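Hyperpolarization-activated (Ih) channel (PDB 2PTM) probably forms a hyperpolarization-activated, voltage-gated potassium-conducting channel whose intracellular C-terminal region, a C-linker and a cyclic nucleotide-binding domain, binds cAMP. Local coordinates at residues 40-43 and 44-48; 56-59 and 60-64; 171-174 and 175-179. All blocks are in the same frame, centred on the assembly; numbering follows the deposited sequence.

All three contacts are local, tying side chains a few residues apart along one continuous stretch, and their chemistry follows their place in the fold. Contact 1, at the surface, closes helix 28-42 of the C-linker with a tight turn and a methionine-aromatic pair. Contact 2 is partly buried and opens helix 58-68 with a serine cap and two bridging waters; its centre lies about 22 Å from that of contact 1. Contact 3, also partly buried, belongs to helix 170-179 of the nucleotide-binding domain and sets a phenylalanine-leucine pair inward and amide and imidazole groups outward. Contacts 2 and 3 both reach the third subunit, whereas contact 1 meets the second and third.

Contact 1: residues 40-43 and 44-48; sequences YRYR and GKMFD
Tyr42 O accepts the amide of Lys45 N at 3.1 Å, closing a type I' beta turn that ends helix 28-42 of the C-linker. The donor stands well above the carbonyl plane, 59° out of it, as is in keeping with a chain that doubles back sharply. Arg43 leaves the helix with positive phi, and Gly44 follows with phi 89°, where a CB would be jammed against Arg43 O; glycine is what this corner calls for.

Beyond the turn the chain folds back beside the helix end, and Met46 crosses the Tyr42 ring. Its CG begins the contact, 3.7 Å from Tyr42 CD1. The chain then runs extended to SD and bends at the last torsion (chi3 93°), which brings the methyl inward: Met46 CE sits 3.8 Å from the centroid of the Tyr42 ring, over the face, a CH-pi contact within a Met-aromatic pair. The other face of the ring is taken by Arg41 CG, 3.8 Å above its plane, so the phenol is sandwiched between the Met46 methyl and the aliphatic part of Arg41.

The hydroxyl looks to another chain, hydrogen-bonding Glu55 O of the second subunit, in keeping with the C-linker's role in joining subunits of HCN-type channels. With an alanine here, Met46 CE and Arg41 CG would probably lose the ring that separates them, and that neighbouring carbonyl its donor. Before it reaches the interface, Tyr42 OH passes over the centre of the Arg41 guanidinium, 3.2 Å above its plane.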
# COMPACT_ATOMS: atom_id res chain seq x y z
N TYR A 40 23.12 -3.02 18.12
CA TYR A 40 23.65 -4.20 17.43
C TYR A 40 23.36 -4.16 15.94
O TYR A 40 24.23 -4.44 15.11
CB TYR A 40 23.09 -5.50 18.02
CG TYR A 40 23.70 -6.72 17.37
CD1 TYR A 40 24.84 -7.33 17.91
CD2 TYR A 40 23.18 -7.25 16.20
CE1 TYR A 40 25.41 -8.45 17.31
CE2 TYR A 40 23.75 -8.36 15.59
CZ TYR A 40 24.86 -8.95 16.15
OH TYR A 40 25.41 -10.06 15.53
N ARG A 41 22.12 -3.84 15.60
CA ARG A 41 21.71 -3.88 14.21
C ARG A 41 22.30 -2.74 13.40
O ARG A 41 22.81 -2.96 12.30
CB ARG A 41 20.20 -3.87 14.06
CG ARG A 41 19.80 -3.90 12.60
CD ARG A 41 18.32 -4.10 12.39
NE ARG A 41 17.97 -3.95 10.98
CZ ARG A 41 16.74 -4.09 10.50
NH1 ARG A 41 15.74 -4.39 11.31
NH2 ARG A 41 16.52 -3.94 9.20
N TYR A 42 22.22 -1.52 13.93
CA TYR A 42 22.53 -0.34 13.13
C TYR A 42 23.92 0.24 13.41
O TYR A 42 24.50 0.91 12.55
CB TYR A 42 21.44 0.74 13.28
CG TYR A 42 20.06 0.26 12.86
CD1 TYR A 42 19.71 0.14 11.52
CD2 TYR A 42 19.10 -0.08 13.81
CE1 TYR A 42 18.45 -0.30 11.14
CE2 TYR A 42 17.84 -0.53 13.44
CZ TYR A 42 17.52 -0.63 12.10
OH TYR A 42 16.27 -1.08 11.73
N ARG A 43 24.46 -0.04 14.59
CA ARG A 43 25.82 0.37 14.94
C ARG A 43 26.05 1.87 14.74
O ARG A 43 27.13 2.29 14.31
CB ARG A 43 26.84 -0.43 14.12
CG ARG A 43 26.74 -1.94 14.30
CD ARG A 43 27.12 -2.37 15.71
NE ARG A 43 27.03 -3.82 15.90
CZ ARG A 43 27.94 -4.68 15.45
NH1 ARG A 43 28.99 -4.24 14.79
NH2 ARG A 43 27.79 -5.99 15.66
N GLY A 44 25.03 2.67 15.06
CA GLY A 44 25.18 4.11 15.08
C GLY A 44 24.91 4.80 13.75
O GLY A 44 25.10 6.01 13.62
N LYS A 45 24.45 4.04 12.77
CA LYS A 45 24.20 4.60 11.45
C LYS A 45 22.98 3.96 10.82
O LYS A 45 22.85 2.74 10.77
CB LYS A 45 25.42 4.40 10.55
CG LYS A 45 26.62 5.25 10.94
CD LYS A 45 27.85 4.91 10.11
CE LYS A 45 28.98 5.90 10.35
NZ LYS A 45 30.15 5.62 9.47
N MET A 46 22.06 4.80 10.35
CA MET A 46 20.90 4.31 9.64
C MET A 46 20.82 4.89 8.23
O MET A 46 20.43 6.04 8.04
CB MET A 46 19.61 4.62 10.40
CG MET A 46 19.48 3.86 11.70
SD MET A 46 17.97 4.31 12.58
CE MET A 46 16.83 3.07 11.98
N PHE A 47 21.21 4.08 7.26
CA PHE A 47 20.98 4.39 5.87
C PHE A 47 19.55 3.93 5.59
O PHE A 47 18.75 3.81 6.53
CB PHE A 47 21.98 3.64 5.00
CG PHE A 47 23.39 3.69 5.53
CD1 PHE A 47 23.82 2.78 6.48
CD2 PHE A 47 24.28 4.66 5.09
CE1 PHE A 47 25.11 2.82 6.98
CE2 PHE A 47 25.57 4.70 5.58
CZ PHE A 47 25.99 3.79 6.53
N ASP A 48 19.20 3.68 4.34
CA ASP A 48 17.86 3.20 4.03
C ASP A 48 17.89 1.95 3.15
O ASP A 48 17.32 0.92 3.51
CB ASP A 48 17.03 4.30 3.35
CG ASP A 48 15.54 3.97 3.33
OD1 ASP A 48 15.18 2.80 3.57
OD2 ASP A 48 14.73 4.89 3.06

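Contact 2: residues 56-59 and 60-64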
# COMPACT_ATOMS: atom_id res chain seq x y z
N VAL A 56 16.83 3.03 -8.62
CA VAL A 56 17.75 2.44 -9.57
C VAL A 56 17.08 1.38 -10.45
O VAL A 56 15.90 1.06 -10.28
CB VAL A 56 19.01 1.84 -8.87
CG1 VAL A 56 19.72 2.90 -8.03
CG2 VAL A 56 18.63 0.67 -8.01
N SER A 57 17.84 0.84 -11.39
CA SER A 57 17.33 -0.16 -12.31
C SER A 57 17.20 -1.50 -11.61
O SER A 57 17.80 -1.71 -10.55
CB SER A 57 18.30 -0.32 -13.47
OG SER A 57 19.53 -0.80 -12.96
N GLU A 58 16.45 -2.41 -12.22
CA GLU A 58 16.36 -3.77 -11.72
C GLU A 58 17.74 -4.43 -11.72
O GLU A 58 18.06 -5.20 -10.82
CB GLU A 58 15.37 -4.59 -12.55
CG GLU A 58 15.22 -6.03 -12.10
CD GLU A 58 14.04 -6.71 -12.75
OE1 GLU A 58 13.67 -6.31 -13.87
OE2 GLU A 58 13.48 -7.63 -12.14
N SER A 59 18.55 -4.11 -12.73
CA SER A 59 19.92 -4.64 -12.79
C SER A 59 20.80 -4.20 -11.62
O SER A 59 21.52 -5.01 -11.01
CB SER A 59 20.59 -4.24 -14.10
OG SER A 59 19.92 -4.82 -15.20
N ILE A 60 20.75 -2.91 -11.30
CA ILE A 60 21.50 -2.44 -10.13
C ILE A 60 20.99 -3.13 -8.87
O ILE A 60 21.78 -3.55 -8.02
CB ILE A 60 21.43 -0.91 -10.01
CG1 ILE A 60 22.25 -0.28 -11.14
CG2 ILE A 60 21.92 -0.46 -8.61
CD1 ILE A 60 22.18 1.22 -11.22
N ARG A 61 19.67 -3.29 -8.75
CA ARG A 61 19.10 -3.96 -7.57
C ARG A 61 19.60 -5.40 -7.46
O ARG A 61 19.86 -5.88 -6.36
CB ARG A 61 17.58 -3.95 -7.60
CG ARG A 61 16.95 -2.64 -7.19
CD ARG A 61 15.47 -2.81 -6.89
NE ARG A 61 14.73 -3.20 -8.08
CZ ARG A 61 14.30 -2.33 -9.00
NH1 ARG A 61 14.54 -1.04 -8.85
NH2 ARG A 61 13.63 -2.76 -10.06
N GLN A 62 19.71 -6.08 -8.59
CA GLN A 62 20.19 -7.46 -8.57
C GLN A 62 21.67 -7.49 -8.22
O GLN A 62 22.11 -8.33 -7.43
CB GLN A 62 19.95 -8.15 -9.92
CG GLN A 62 18.49 -8.41 -10.22
CD GLN A 62 18.23 -8.75 -11.67
OE1 GLN A 62 19.09 -8.54 -12.54
NE2 GLN A 62 17.05 -9.28 -11.95
N ASP A 63 22.44 -6.58 -8.82
CA ASP A 63 23.87 -6.51 -8.55
C ASP A 63 24.13 -6.23 -7.08
O ASP A 63 24.98 -6.86 -6.45
CB ASP A 63 24.53 -5.43 -9.42
CG ASP A 63 24.55 -5.80 -10.88
OD1 ASP A 63 24.22 -6.95 -11.22
OD2 ASP A 63 24.89 -4.93 -11.71
N VAL A 64 23.39 -5.28 -6.52
CA VAL A 64 23.60 -4.92 -5.12
C VAL A 64 23.15 -6.05 -4.19
O VAL A 64 23.86 -6.39 -3.24
CB VAL A 64 22.91 -3.60 -4.74
CG1 VAL A 64 23.13 -3.30 -3.27
CG2 VAL A 64 23.44 -2.46 -5.61
O HOH W 1 14.78 -8.51 -9.99
O HOH W 2 19.69 -7.48 -14.98
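Val56 and Ile60 meet nearly at right angles, CG2 of Val56 lying 3.5 Å from CG2 of Ile60, just where helix 58-68 of the C-linker begins. Beside them Ser57 is the N-cap: its hydroxyl is turned between backbone N and carbonyl carbon (chi1 63°), from where OG accepts Ile60 N at 2.9 Å in a nearly straight bond (168°). Arg61 folds back over the start of the helix. Bent at chi3, it lays one face of its guanidinium over Glu58 CA, 3.3 Å from the plane, while NH1 reaches Phe53 O.

Glu58 and Gln62, one turn apart, cross with carboxylate and amide planes 40° apart. A water spans them, donating to Glu58 OE2 at 2.7 Å and accepting from Gln62 NE2 at 3.1 Å; a second water accepts from Ser59 OG and donates to Gln62 OE1.

Because one water takes the amide's N-H and the other donates a hydrogen bond to its oxygen, the Gln62 amide is probably fixed against flipping. Glu58 splits its oxygens, OE2 to the water and OE1 to a salt bridge with Arg114 of the third subunit, and Asp63 OD2 likewise pairs with Lys33 of that subunit, which ties the start of this helix to its neighbour by charge.

Contact 3: residues 171-174 and 175-179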
# COMPACT_ATOMS: atom_id res chain seq x y z
N GLN A 171 4.56 -16.08 0.18
CA GLN A 171 4.22 -15.70 -1.19
C GLN A 171 5.42 -15.77 -2.11
O GLN A 171 5.34 -16.32 -3.20
CB GLN A 171 3.56 -14.32 -1.24
CG GLN A 171 3.85 -13.46 -0.02
CD GLN A 171 2.91 -13.75 1.14
OE1 GLN A 171 1.70 -13.91 0.95
NE2 GLN A 171 3.46 -13.82 2.34
N HIS A 172 6.55 -15.21 -1.68
CA HIS A 172 7.77 -15.24 -2.49
C HIS A 172 8.35 -16.65 -2.61
O HIS A 172 8.86 -17.03 -3.66
CB HIS A 172 8.83 -14.28 -1.93
CG HIS A 172 8.40 -12.85 -1.89
ND1 HIS A 172 7.67 -12.26 -2.90
CD2 HIS A 172 8.62 -11.88 -0.97
CE1 HIS A 172 7.44 -10.99 -2.60
NE2 HIS A 172 8.01 -10.74 -1.43
N PHE A 173 8.30 -17.39 -1.50
CA PHE A 173 8.71 -18.79 -1.46
C PHE A 173 8.00 -19.58 -2.55
O PHE A 173 8.64 -20.26 -3.36
CB PHE A 173 8.39 -19.35 -0.07
CG PHE A 173 8.69 -20.82 0.11
CD1 PHE A 173 9.93 -21.24 0.56
CD2 PHE A 173 7.71 -21.77 -0.14
CE1 PHE A 173 10.20 -22.59 0.75
CE2 PHE A 173 7.97 -23.13 0.04
CZ PHE A 173 9.22 -23.54 0.49
N ASN A 174 6.68 -19.47 -2.59
CA ASN A 174 5.90 -20.20 -3.57
C ASN A 174 6.16 -19.71 -4.99
O ASN A 174 6.09 -20.48 -5.93
CB ASN A 174 4.41 -20.15 -3.22
CG ASN A 174 4.03 -21.15 -2.14
OD1 ASN A 174 4.39 -22.33 -2.22
ND2 ASN A 174 3.30 -20.68 -1.14
N GLN A 175 6.49 -18.43 -5.13
CA GLN A 175 6.83 -17.86 -6.42
C GLN A 175 8.12 -18.46 -6.98
O GLN A 175 8.15 -18.94 -8.11
CB GLN A 175 6.97 -16.34 -6.32
CG GLN A 175 5.65 -15.60 -6.14
CD GLN A 175 5.85 -14.10 -5.93
OE1 GLN A 175 6.95 -13.58 -6.11
NE2 GLN A 175 4.78 -13.41 -5.54
N VAL A 176 9.19 -18.44 -6.19
CA VAL A 176 10.49 -18.90 -6.68
C VAL A 176 10.53 -20.41 -6.95
O VAL A 176 11.23 -20.86 -7.85
CB VAL A 176 11.64 -18.48 -5.74
CG1 VAL A 176 11.53 -17.00 -5.43
CG2 VAL A 176 11.60 -19.27 -4.46
N LEU A 177 9.76 -21.17 -6.17
CA LEU A 177 9.67 -22.62 -6.36
C LEU A 177 8.88 -23.01 -7.60
O LEU A 177 9.10 -24.08 -8.18
CB LEU A 177 9.05 -23.29 -5.13
CG LEU A 177 10.05 -23.81 -4.10
CD1 LEU A 177 11.14 -22.80 -3.83
CD2 LEU A 177 9.35 -24.22 -2.80
N ASP A 178 7.94 -22.16 -8.00
CA ASP A 178 7.19 -22.39 -9.22
C ASP A 178 8.06 -22.05 -10.41
O ASP A 178 8.08 -22.76 -11.42
CB ASP A 178 5.92 -21.54 -9.25
CG ASP A 178 4.83 -22.08 -8.34
OD1 ASP A 178 5.04 -23.16 -7.75
OD2 ASP A 178 3.78 -21.43 -8.22
N GLU A 179 8.80 -20.95 -10.29
CA GLU A 179 9.67 -20.50 -11.36
C GLU A 179 10.81 -21.49 -11.55
O GLU A 179 11.26 -21.71 -12.67
CB GLU A 179 10.20 -19.10 -11.06
CG GLU A 179 10.87 -18.43 -12.25
CD GLU A 179 11.17 -16.97 -12.01
OE1 GLU A 179 11.08 -16.53 -10.84
OE2 GLU A 179 11.50 -16.26 -12.99
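Phe173 and Leu177 make the apolar part of this one-turn contact. Leu177 CD2 lies over a face of the Phe173 ring, only 3.3 Å from CE2, a tight approach. Phe173 itself swings its ring out with CG anti to the backbone N (chi1 176°), onto Leu147 and Leu148 of helix 145-149 and Met187 of helix 181-192.

Polar side chains occupy another side. His172 and Gln175 run side by side, their ring and amide planes 73° apart, with Gln175 OE1 at the imidazole edge, 3.5 Å from ND1. Asn174 OD1 bonds Arg184.

The backbone supplies the regular helical bonds. Val176 N to His172 O is the shortest across the segments, at 2.9 Å, and Leu177 N to Phe173 O measures 3.2 Å.

Helix 170-179, directly after strand 163-169, is the helix that follows the beta roll in cyclic nucleotide-binding domains. The Phe173 side chain, about 5 Å from that of the cAMP-binding residue Glu144, joins this helix and helix 181-192 to the short helix 145-149 of the phosphate-binding cassette beside bound cAMP, in the beta roll, cassette and following helices that make up this fold.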